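Local coordinates for protein starch synthase I (Hordeum vulgare, PDB 4HLN) that is a starch synthase of barley, a two-domain glycosyltransferase-type enzyme whose two domains are each built round a beta-sheet flanked by helices, at residues Phe266-Trp271 against Ser295-His300; His272-Pro277 against Asn346-Ala351; Ala355-Thr360 against Lys386-Gly391. All coordinates share one frame; numbering follows the deposited sequence.

Interaction 1 (Phe266-Trp271 against Ser295-His300); sequences FVVNDW and STLVIH
Asp270 and His300 meet just beyond the ends of two parallel strands, and their side chains cross at about a right angle. The carboxylate grips His300 twice: OD1 takes the backbone N of His300 at 2.9 Å, and OD2 takes ring atom ND1 of His300 at 2.8 Å. Both oxygens are met on their syn sides. OD2 lies close to the imidazole plane, yet carboxylate and ring planes stand 54° apart, so ND1 approaches from somewhat outside the carboxylate plane. Asn269 reaches the same ring edge from the neighbouring position, its OD1 3.1 Å from CE1 of His300. The amide and ring planes are nearly coplanar, 10° apart, and Asn269 ND2 is bonded to Val130 O.

Behind this polar end the strands run in parallel register, from Phe266 beside Ser295 to Asn269 beside Val298. On the face shared with Asn269, CG1 of Val267 touches CG2 of Val298 at 3.6 Å. On the other face, Leu297 turns CG anti to its own N (chi1 171°), and CD1 packs 3.9 Å from CG2 of Val268, the two chains crossing nearly perpendicularly. Backbone bonds alternate between the strands, ending with Asp270 N on Val298 O. With both a main-chain N-H and ND1 held by one carboxylate, the orientation of the His300 ring is set by two bonds to a single group.

Interaction 2 (His272-Pro277 against Asn346-Ala351); sequences HASLVP and NFLKGA
Ser274 faces the first turn of helix 347-354 and makes the central contact. Its CB rests 3.3 Å from the carbonyl O of Phe347, while OG touches two methyl groups, CD1 of Leu348 at 3.5 Å and CB of Ala351 at 3.6 Å. These are packing contacts; the polar partner of OG is the carbonyl O of Asp270, close by in the same chain. Leu348 starts out away from Ser274, and it is the extended first torsion (chi1 -163°, CG opposite the backbone N) together with a bend at chi2 that carries CD1 back to the serine.

Leu275 uses a similar conformation, with chi1 -160° and the same bend at chi2, to lay CD1 over one face of the Phe347 ring. The methyl lies 4.3 Å from the ring centroid and 16° off the normal, displaced toward the rim, which meets the geometry of a CH-pi contact. Farther along, CG of Pro277 meets CB of Ala351 at 3.9 Å. No hydrogen bond joins the two segments, so shape complementarity carries the contact.

Each segment has its own local order. Ala273 to Val276 form a type I beta turn leading into helix 276-284, and Asn346 caps the other helix, its OD1 accepting from Lys349 N at 2.9 Å from above the amide plane. Cys243 of helix 235-252 also touches Leu275, and Leu297 of strand 294-299 touches both Ser274 and Ala351. This is the packing of neighbouring helix starts against one side of a parallel sheet in an alpha/beta, Rossmann-like domain.

Interaction 3 (Ala355-Thr360 against Lys386-Gly391); sequences ADRIVT and KSVLNG
Arg357 folds its side chain back toward Val388 and Asn390, bent at both chi2 and chi3, and in doing so brings its guanidinium to the neighbouring strand. NH2 donates to OD1 of Asn390 over 3.2 Å along an essentially straight line, 179° at the hydrogen. The acceptor lies in the guanidinium plane and the donor arrives on a lone pair in the amide plane; the two flat groups are only 26° apart. One face of the guanidinium is laid over the backbone of Val388, whose CA sits 3.6 Å above its plane at the centre. Helix 611-627 supplies further packing, with Ile621 touching both Arg357 and Asn390.

The main chain satisfies its polar groups by alternation, as parallel strands do. Ile358 N donates to Val388 O at 2.9 Å, Asn390 N returns a bond to Ile358 O at 3.0 Å, and Thr360 N continues to Asn390 O at 2.8 Å. Thus Ile358 and Asn390 each use both N and O across this edge. Val359 turns its backbone the other way, to Leu297 and Ile299 of strand 294-299. The carboxylate oxygens of Asp356 accept from the backbone N of Tyr631 and of Ser295; OG1 of Thr360 and OG of Ser362 share a hydrogen bond.

Apolar packing fills in beside these bonds: CD2 of Leu389 lies 3.4 Å from CB of Ile358, the two chains side by side and pointing the same way. Strand 389-391 is an outermost strand of the sheet, joined to strand 357-360 through an intervening helical stretch: a parallel beta-alpha-beta connection at the margin of an alpha/beta domain of the glycosyltransferase kind.

In the fold
All three contacts belong to one alpha/beta domain. Interactions 1 and 3 are strand pairs of the same sheet, with centres 10 Å apart, bridged by the pairing of 294-299 with 357-360; there Leu297 O lies 2.7 Å from Val359 N and Val359 O 2.8 Å from Ile299 N, both probable hydrogen bonds. Interaction 2 packs against interaction 1, its centre about 8 Å away: CE3 of Trp271 comes within 3.4 Å of CD2 of Phe347, and CD2 of Leu297 within 3.8 Å of CB of Ala351. Helix 347-354 runs on into strand 357-360, linking interaction 2 to interaction 3. The residues that line the glycan pocket, among them Phe556 and Trp569, belong to none of these segments.

Interaction 1 (Phe266-Trp271 against Ser295-His300)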
loop_
_atom_site.group_PDB
_atom_site.type_symbol
_atom_site.label_atom_id
_atom_site.label_comp_id
_atom_site.label_asym_id
_atom_site.label_seq_id
_atom_site.Cartn_x
_atom_site.Cartn_y
_atom_site.Cartn_z
ATOM N N PHE A 266 17.935 -3.657 -1.998
ATOM C CA PHE A 266 17.435 -2.434 -1.391
ATOM C C PHE A 266 15.990 -2.242 -1.801
ATOM O O PHE A 266 15.690 -2.192 -2.984
ATOM C CB PHE A 266 18.230 -1.234 -1.859
ATOM C CG PHE A 266 19.624 -1.200 -1.350
ATOM C CD1 PHE A 266 19.950 -0.425 -0.256
ATOM C CD2 PHE A 266 20.620 -1.932 -1.971
ATOM C CE1 PHE A 266 21.255 -0.384 0.219
ATOM C CE2 PHE A 266 21.916 -1.892 -1.511
ATOM C CZ PHE A 266 22.238 -1.117 -0.412
ATOM N N VAL A 267 15.103 -2.156 -0.816
ATOM C CA VAL A 267 13.707 -1.812 -1.059
ATOM C C VAL A 267 13.472 -0.372 -0.621
ATOM O O VAL A 267 13.348 -0.079 0.569
ATOM C CB VAL A 267 12.761 -2.709 -0.274
ATOM C CG1 VAL A 267 11.333 -2.318 -0.553
ATOM C CG2 VAL A 267 12.988 -4.134 -0.653
ATOM N N VAL A 268 13.427 0.534 -1.586
ATOM C CA VAL A 268 13.281 1.942 -1.263
ATOM C C VAL A 268 11.841 2.461 -1.402
ATOM O O VAL A 268 11.182 2.275 -2.413
ATOM C CB VAL A 268 14.287 2.754 -2.047
ATOM C CG1 VAL A 268 15.627 2.032 -1.968
ATOM C CG2 VAL A 268 13.852 2.883 -3.483
ATOM N N ASN A 269 11.356 3.089 -0.342
ATOM C CA ASN A 269 9.955 3.466 -0.267
ATOM C C ASN A 269 9.751 4.919 -0.574
ATOM O O ASN A 269 10.240 5.793 0.156
ATOM C CB ASN A 269 9.389 3.138 1.108
ATOM C CG ASN A 269 9.266 1.651 1.322
ATOM O OD1 ASN A 269 8.181 1.086 1.218
ATOM N ND2 ASN A 269 10.389 0.999 1.589
ATOM N N ASP A 270 9.051 5.166 -1.682
ATOM C CA ASP A 270 8.580 6.506 -2.008
ATOM C C ASP A 270 9.714 7.483 -2.283
ATOM O O ASP A 270 10.850 7.070 -2.499
ATOM C CB ASP A 270 7.665 7.003 -0.885
ATOM C CG ASP A 270 6.385 6.164 -0.768
ATOM O OD1 ASP A 270 5.666 6.017 -1.797
ATOM O OD2 ASP A 270 6.124 5.627 0.339
ATOM N N TRP A 271 9.433 8.777 -2.279
ATOM C CA TRP A 271 10.472 9.690 -2.746
ATOM C C TRP A 271 11.560 9.862 -1.720
ATOM O O TRP A 271 12.702 10.122 -2.070
ATOM C CB TRP A 271 9.908 11.049 -3.175
ATOM C CG TRP A 271 9.656 12.009 -2.076
ATOM C CD1 TRP A 271 8.478 12.195 -1.412
ATOM C CD2 TRP A 271 10.593 12.937 -1.505
ATOM N NE1 TRP A 271 8.622 13.178 -0.463
ATOM C CE2 TRP A 271 9.906 13.659 -0.506
ATOM C CE3 TRP A 271 11.943 13.228 -1.739
ATOM C CZ2 TRP A 271 10.525 14.662 0.260
ATOM C CZ3 TRP A 271 12.559 14.233 -0.980
ATOM C CH2 TRP A 271 11.846 14.935 0.006
ATOM N N SER A 295 17.814 -3.036 -6.642
ATOM C CA SER A 295 16.871 -2.220 -5.877
ATOM C C SER A 295 15.446 -2.274 -6.406
ATOM O O SER A 295 15.204 -2.395 -7.608
ATOM C CB SER A 295 17.336 -0.768 -5.800
ATOM O OG SER A 295 17.440 -0.211 -7.094
ATOM N N THR A 296 14.503 -2.174 -5.478
ATOM C CA THR A 296 13.094 -2.170 -5.807
ATOM C C THR A 296 12.452 -0.901 -5.291
ATOM O O THR A 296 12.526 -0.579 -4.108
ATOM C CB THR A 296 12.383 -3.369 -5.179
ATOM O OG1 THR A 296 12.991 -4.573 -5.660
ATOM C CG2 THR A 296 10.862 -3.353 -5.508
ATOM N N LEU A 297 11.821 -0.174 -6.191
ATOM C CA LEU A 297 11.123 1.022 -5.799
ATOM C C LEU A 297 9.686 0.645 -5.441
ATOM O O LEU A 297 8.993 0.003 -6.231
ATOM C CB LEU A 297 11.178 2.052 -6.930
ATOM C CG LEU A 297 10.299 3.283 -6.726
ATOM C CD1 LEU A 297 10.739 4.073 -5.484
ATOM C CD2 LEU A 297 10.340 4.131 -7.988
ATOM N N VAL A 298 9.267 1.013 -4.231
ATOM C CA VAL A 298 7.886 0.843 -3.796
ATOM C C VAL A 298 7.190 2.196 -3.763
ATOM O O VAL A 298 7.630 3.126 -3.073
ATOM C CB VAL A 298 7.769 0.252 -2.383
ATOM C CG1 VAL A 298 6.297 0.162 -2.008
ATOM C CG2 VAL A 298 8.447 -1.109 -2.290
ATOM N N ILE A 299 6.094 2.293 -4.507
ATOM C CA ILE A 299 5.397 3.548 -4.676
ATOM C C ILE A 299 4.013 3.445 -4.069
ATOM O O ILE A 299 3.126 2.792 -4.631
ATOM C CB ILE A 299 5.229 3.884 -6.162
ATOM C CG1 ILE A 299 6.578 3.942 -6.864
ATOM C CG2 ILE A 299 4.506 5.199 -6.335
ATOM C CD1 ILE A 299 6.475 4.440 -8.291
ATOM N N HIS A 300 3.827 4.093 -2.925
ATOM C CA HIS A 300 2.528 4.105 -2.275
ATOM C C HIS A 300 1.655 5.263 -2.783
ATOM O O HIS A 300 0.434 5.176 -2.773
ATOM C CB HIS A 300 2.694 4.154 -0.758
ATOM C CG HIS A 300 3.475 3.006 -0.203
ATOM N ND1 HIS A 300 4.796 3.121 0.178
ATOM C CD2 HIS A 300 3.130 1.713 0.012
ATOM C CE1 HIS A 300 5.229 1.950 0.614
ATOM N NE2 HIS A 300 4.236 1.082 0.527
#

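Interaction 2 (His272-Pro277 against Asn346-Ala351)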
loop_
_atom_site.group_PDB
_atom_site.type_symbol
_atom_site.label_atom_id
_atom_site.label_comp_id
_atom_site.label_asym_id
_atom_site.label_seq_id
_atom_site.Cartn_x
_atom_site.Cartn_y
_atom_site.Cartn_z
ATOM N N HIS A 272 11.207 9.703 -0.451
ATOM C CA HIS A 272 12.165 9.925 0.621
ATOM C C HIS A 272 13.435 9.106 0.443
ATOM O O HIS A 272 14.520 9.558 0.794
ATOM C CB HIS A 272 11.532 9.636 1.974
ATOM C CG HIS A 272 10.283 10.418 2.219
ATOM N ND1 HIS A 272 9.031 9.934 1.905
ATOM C CD2 HIS A 272 10.097 11.662 2.721
ATOM C CE1 HIS A 272 8.125 10.843 2.215
ATOM N NE2 HIS A 272 8.746 11.901 2.710
ATOM N N ALA A 273 13.292 7.912 -0.113
ATOM C CA ALA A 273 14.423 7.007 -0.292
ATOM C C ALA A 273 14.806 6.850 -1.757
ATOM O O ALA A 273 15.503 5.915 -2.120
ATOM C CB ALA A 273 14.087 5.632 0.296
ATOM N N SER A 274 14.342 7.757 -2.606
ATOM C CA SER A 274 14.391 7.520 -4.053
ATOM C C SER A 274 15.736 7.809 -4.661
ATOM O O SER A 274 15.980 7.497 -5.822
ATOM C CB SER A 274 13.315 8.323 -4.780
ATOM O OG SER A 274 12.101 7.604 -4.832
ATOM N N LEU A 275 16.613 8.423 -3.887
ATOM C CA LEU A 275 17.917 8.778 -4.412
ATOM C C LEU A 275 18.860 7.579 -4.290
ATOM O O LEU A 275 19.906 7.536 -4.931
ATOM C CB LEU A 275 18.472 9.984 -3.663
ATOM C CG LEU A 275 19.568 10.762 -4.384
ATOM C CD1 LEU A 275 18.968 11.588 -5.518
ATOM C CD2 LEU A 275 20.286 11.665 -3.421
ATOM N N VAL A 276 18.476 6.602 -3.470
ATOM C CA VAL A 276 19.327 5.452 -3.208
ATOM C C VAL A 276 19.764 4.718 -4.494
ATOM O O VAL A 276 20.950 4.499 -4.709
ATOM C CB VAL A 276 18.627 4.481 -2.233
ATOM C CG1 VAL A 276 19.269 3.106 -2.276
ATOM C CG2 VAL A 276 18.636 5.064 -0.832
ATOM N N PRO A 277 18.799 4.334 -5.348
ATOM C CA PRO A 277 19.139 3.640 -6.592
ATOM C C PRO A 277 19.971 4.501 -7.514
ATOM O O PRO A 277 20.709 3.976 -8.362
ATOM C CB PRO A 277 17.783 3.362 -7.238
ATOM C CG PRO A 277 16.806 4.197 -6.505
ATOM C CD PRO A 277 17.345 4.462 -5.158
ATOM N N ASN A 346 13.469 15.643 -9.720
ATOM C CA ASN A 346 12.356 14.838 -9.276
ATOM C C ASN A 346 12.852 13.505 -8.718
ATOM O O ASN A 346 13.085 12.556 -9.460
ATOM C CB ASN A 346 11.395 14.628 -10.452
ATOM C CG ASN A 346 10.130 13.878 -10.057
ATOM O OD1 ASN A 346 10.152 13.017 -9.174
ATOM N ND2 ASN A 346 9.019 14.188 -10.731
ATOM N N PHE A 347 12.993 13.443 -7.399
ATOM C CA PHE A 347 13.444 12.238 -6.721
ATOM C C PHE A 347 12.805 10.949 -7.204
ATOM O O PHE A 347 13.515 10.027 -7.621
ATOM C CB PHE A 347 13.297 12.358 -5.205
ATOM C CG PHE A 347 14.478 13.015 -4.530
ATOM C CD1 PHE A 347 15.197 14.021 -5.175
ATOM C CD2 PHE A 347 14.876 12.622 -3.256
ATOM C CE1 PHE A 347 16.271 14.636 -4.554
ATOM C CE2 PHE A 347 15.951 13.226 -2.630
ATOM C CZ PHE A 347 16.650 14.240 -3.281
ATOM N N LEU A 348 11.480 10.873 -7.118
ATOM C CA LEU A 348 10.757 9.664 -7.498
ATOM C C LEU A 348 11.059 9.307 -8.942
ATOM O O LEU A 348 11.330 8.146 -9.265
ATOM C CB LEU A 348 9.259 9.872 -7.313
ATOM C CG LEU A 348 8.422 8.601 -7.283
ATOM C CD1 LEU A 348 8.868 7.785 -6.110
ATOM C CD2 LEU A 348 6.950 8.932 -7.136
ATOM N N LYS A 349 11.019 10.319 -9.810
ATOM C CA LYS A 349 11.356 10.132 -11.207
ATOM C C LYS A 349 12.748 9.497 -11.358
ATOM O O LYS A 349 12.938 8.577 -12.147
ATOM C CB LYS A 349 11.295 11.472 -11.937
ATOM C CG LYS A 349 11.566 11.399 -13.431
ATOM C CD LYS A 349 13.031 11.652 -13.763
ATOM C CE LYS A 349 13.269 11.726 -15.283
ATOM N NZ LYS A 349 14.681 12.084 -15.642
ATOM N N GLY A 350 13.710 10.013 -10.598
ATOM C CA GLY A 350 15.074 9.516 -10.594
ATOM C C GLY A 350 15.169 8.035 -10.281
ATOM O O GLY A 350 15.933 7.301 -10.916
ATOM N N ALA A 351 14.379 7.596 -9.308
ATOM C CA ALA A 351 14.303 6.184 -8.962
ATOM C C ALA A 351 13.601 5.376 -10.042
ATOM O O ALA A 351 13.997 4.257 -10.325
ATOM C CB ALA A 351 13.581 5.999 -7.646
#

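Interaction 3 (Ala355-Thr360 against Lys386-Gly391)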
loop_
_atom_site.group_PDB
_atom_site.type_symbol
_atom_site.label_atom_id
_atom_site.label_comp_id
_atom_site.label_asym_id
_atom_site.label_seq_id
_atom_site.Cartn_x
_atom_site.Cartn_y
_atom_site.Cartn_z
ATOM N N ALA A 355 15.826 2.284 -10.819
ATOM C CA ALA A 355 15.552 1.114 -9.993
ATOM C C ALA A 355 15.558 -0.106 -10.875
ATOM O O ALA A 355 15.482 0.010 -12.089
ATOM C CB ALA A 355 14.206 1.248 -9.306
ATOM N N ASP A 356 15.621 -1.284 -10.271
ATOM C CA ASP A 356 15.647 -2.508 -11.061
ATOM C C ASP A 356 14.254 -3.084 -11.274
ATOM O O ASP A 356 13.885 -3.414 -12.398
ATOM C CB ASP A 356 16.619 -3.512 -10.447
ATOM C CG ASP A 356 18.044 -2.973 -10.417
ATOM O OD1 ASP A 356 18.486 -2.418 -11.450
ATOM O OD2 ASP A 356 18.706 -3.062 -9.359
ATOM N N ARG A 357 13.484 -3.182 -10.196
ATOM C CA ARG A 357 12.073 -3.519 -10.283
ATOM C C ARG A 357 11.249 -2.386 -9.665
ATOM O O ARG A 357 11.778 -1.581 -8.909
ATOM C CB ARG A 357 11.774 -4.825 -9.535
ATOM C CG ARG A 357 12.581 -6.041 -9.954
ATOM C CD ARG A 357 12.239 -6.524 -11.327
ATOM N NE ARG A 357 10.817 -6.789 -11.499
ATOM C CZ ARG A 357 10.315 -7.477 -12.522
ATOM N NH1 ARG A 357 11.138 -7.984 -13.446
ATOM N NH2 ARG A 357 8.997 -7.666 -12.614
ATOM N N ILE A 358 9.956 -2.334 -9.976
ATOM C CA ILE A 358 9.073 -1.319 -9.414
ATOM C C ILE A 358 7.749 -1.901 -8.962
ATOM O O ILE A 358 7.029 -2.517 -9.748
ATOM C CB ILE A 358 8.755 -0.217 -10.433
ATOM C CG1 ILE A 358 10.043 0.468 -10.882
ATOM C CG2 ILE A 358 7.747 0.795 -9.837
ATOM C CD1 ILE A 358 9.865 1.452 -11.956
ATOM N N VAL A 359 7.429 -1.692 -7.694
ATOM C CA VAL A 359 6.146 -2.095 -7.145
ATOM C C VAL A 359 5.322 -0.842 -6.880
ATOM O O VAL A 359 5.722 0.036 -6.118
ATOM C CB VAL A 359 6.330 -2.880 -5.837
ATOM C CG1 VAL A 359 4.988 -3.174 -5.198
ATOM C CG2 VAL A 359 7.107 -4.168 -6.101
ATOM N N THR A 360 4.162 -0.750 -7.507
ATOM C CA THR A 360 3.465 0.523 -7.514
ATOM C C THR A 360 1.970 0.405 -7.273
ATOM O O THR A 360 1.322 -0.511 -7.767
ATOM C CB THR A 360 3.720 1.254 -8.838
ATOM O OG1 THR A 360 2.744 2.284 -9.014
ATOM C CG2 THR A 360 3.634 0.277 -9.994
ATOM N N LYS A 386 7.177 -0.818 -18.240
ATOM C CA LYS A 386 6.110 -1.804 -18.094
ATOM C C LYS A 386 6.595 -3.188 -17.634
ATOM O O LYS A 386 5.980 -3.819 -16.778
ATOM C CB LYS A 386 5.396 -1.941 -19.442
ATOM C CG LYS A 386 3.896 -1.882 -19.386
ATOM C CD LYS A 386 3.317 -1.840 -20.797
ATOM C CE LYS A 386 3.788 -3.038 -21.626
ATOM N NZ LYS A 386 3.018 -3.201 -22.896
ATOM N N SER A 387 7.696 -3.654 -18.209
ATOM C CA SER A 387 8.152 -5.027 -17.992
ATOM C C SER A 387 8.661 -5.308 -16.576
ATOM O O SER A 387 8.871 -6.469 -16.208
ATOM C CB SER A 387 9.238 -5.384 -19.003
ATOM O OG SER A 387 10.371 -4.547 -18.835
ATOM N N VAL A 388 8.870 -4.257 -15.788
ATOM C CA VAL A 388 9.343 -4.443 -14.421
ATOM C C VAL A 388 8.361 -3.963 -13.369
ATOM O O VAL A 388 8.736 -3.791 -12.209
ATOM C CB VAL A 388 10.724 -3.782 -14.179
ATOM C CG1 VAL A 388 11.794 -4.542 -14.934
ATOM C CG2 VAL A 388 10.712 -2.302 -14.586
ATOM N N LEU A 389 7.106 -3.761 -13.770
ATOM C CA LEU A 389 6.071 -3.289 -12.847
ATOM C C LEU A 389 5.284 -4.409 -12.186
ATOM O O LEU A 389 5.031 -5.449 -12.800
ATOM C CB LEU A 389 5.094 -2.351 -13.555
ATOM C CG LEU A 389 5.642 -1.018 -14.054
ATOM C CD1 LEU A 389 4.511 -0.127 -14.542
ATOM C CD2 LEU A 389 6.441 -0.324 -12.964
ATOM N N ASN A 390 4.896 -4.178 -10.931
ATOM C CA ASN A 390 4.048 -5.091 -10.165
ATOM C C ASN A 390 3.250 -4.280 -9.174
ATOM O O ASN A 390 3.695 -3.218 -8.729
ATOM C CB ASN A 390 4.885 -6.112 -9.393
ATOM C CG ASN A 390 5.877 -6.860 -10.276
ATOM O OD1 ASN A 390 7.046 -6.453 -10.438
ATOM N ND2 ASN A 390 5.417 -7.962 -10.847
ATOM N N GLY A 391 2.071 -4.774 -8.819
ATOM C CA GLY A 391 1.244 -4.085 -7.848
ATOM C C GLY A 391 1.720 -4.317 -6.427
ATOM O O GLY A 391 2.470 -5.259 -6.157
#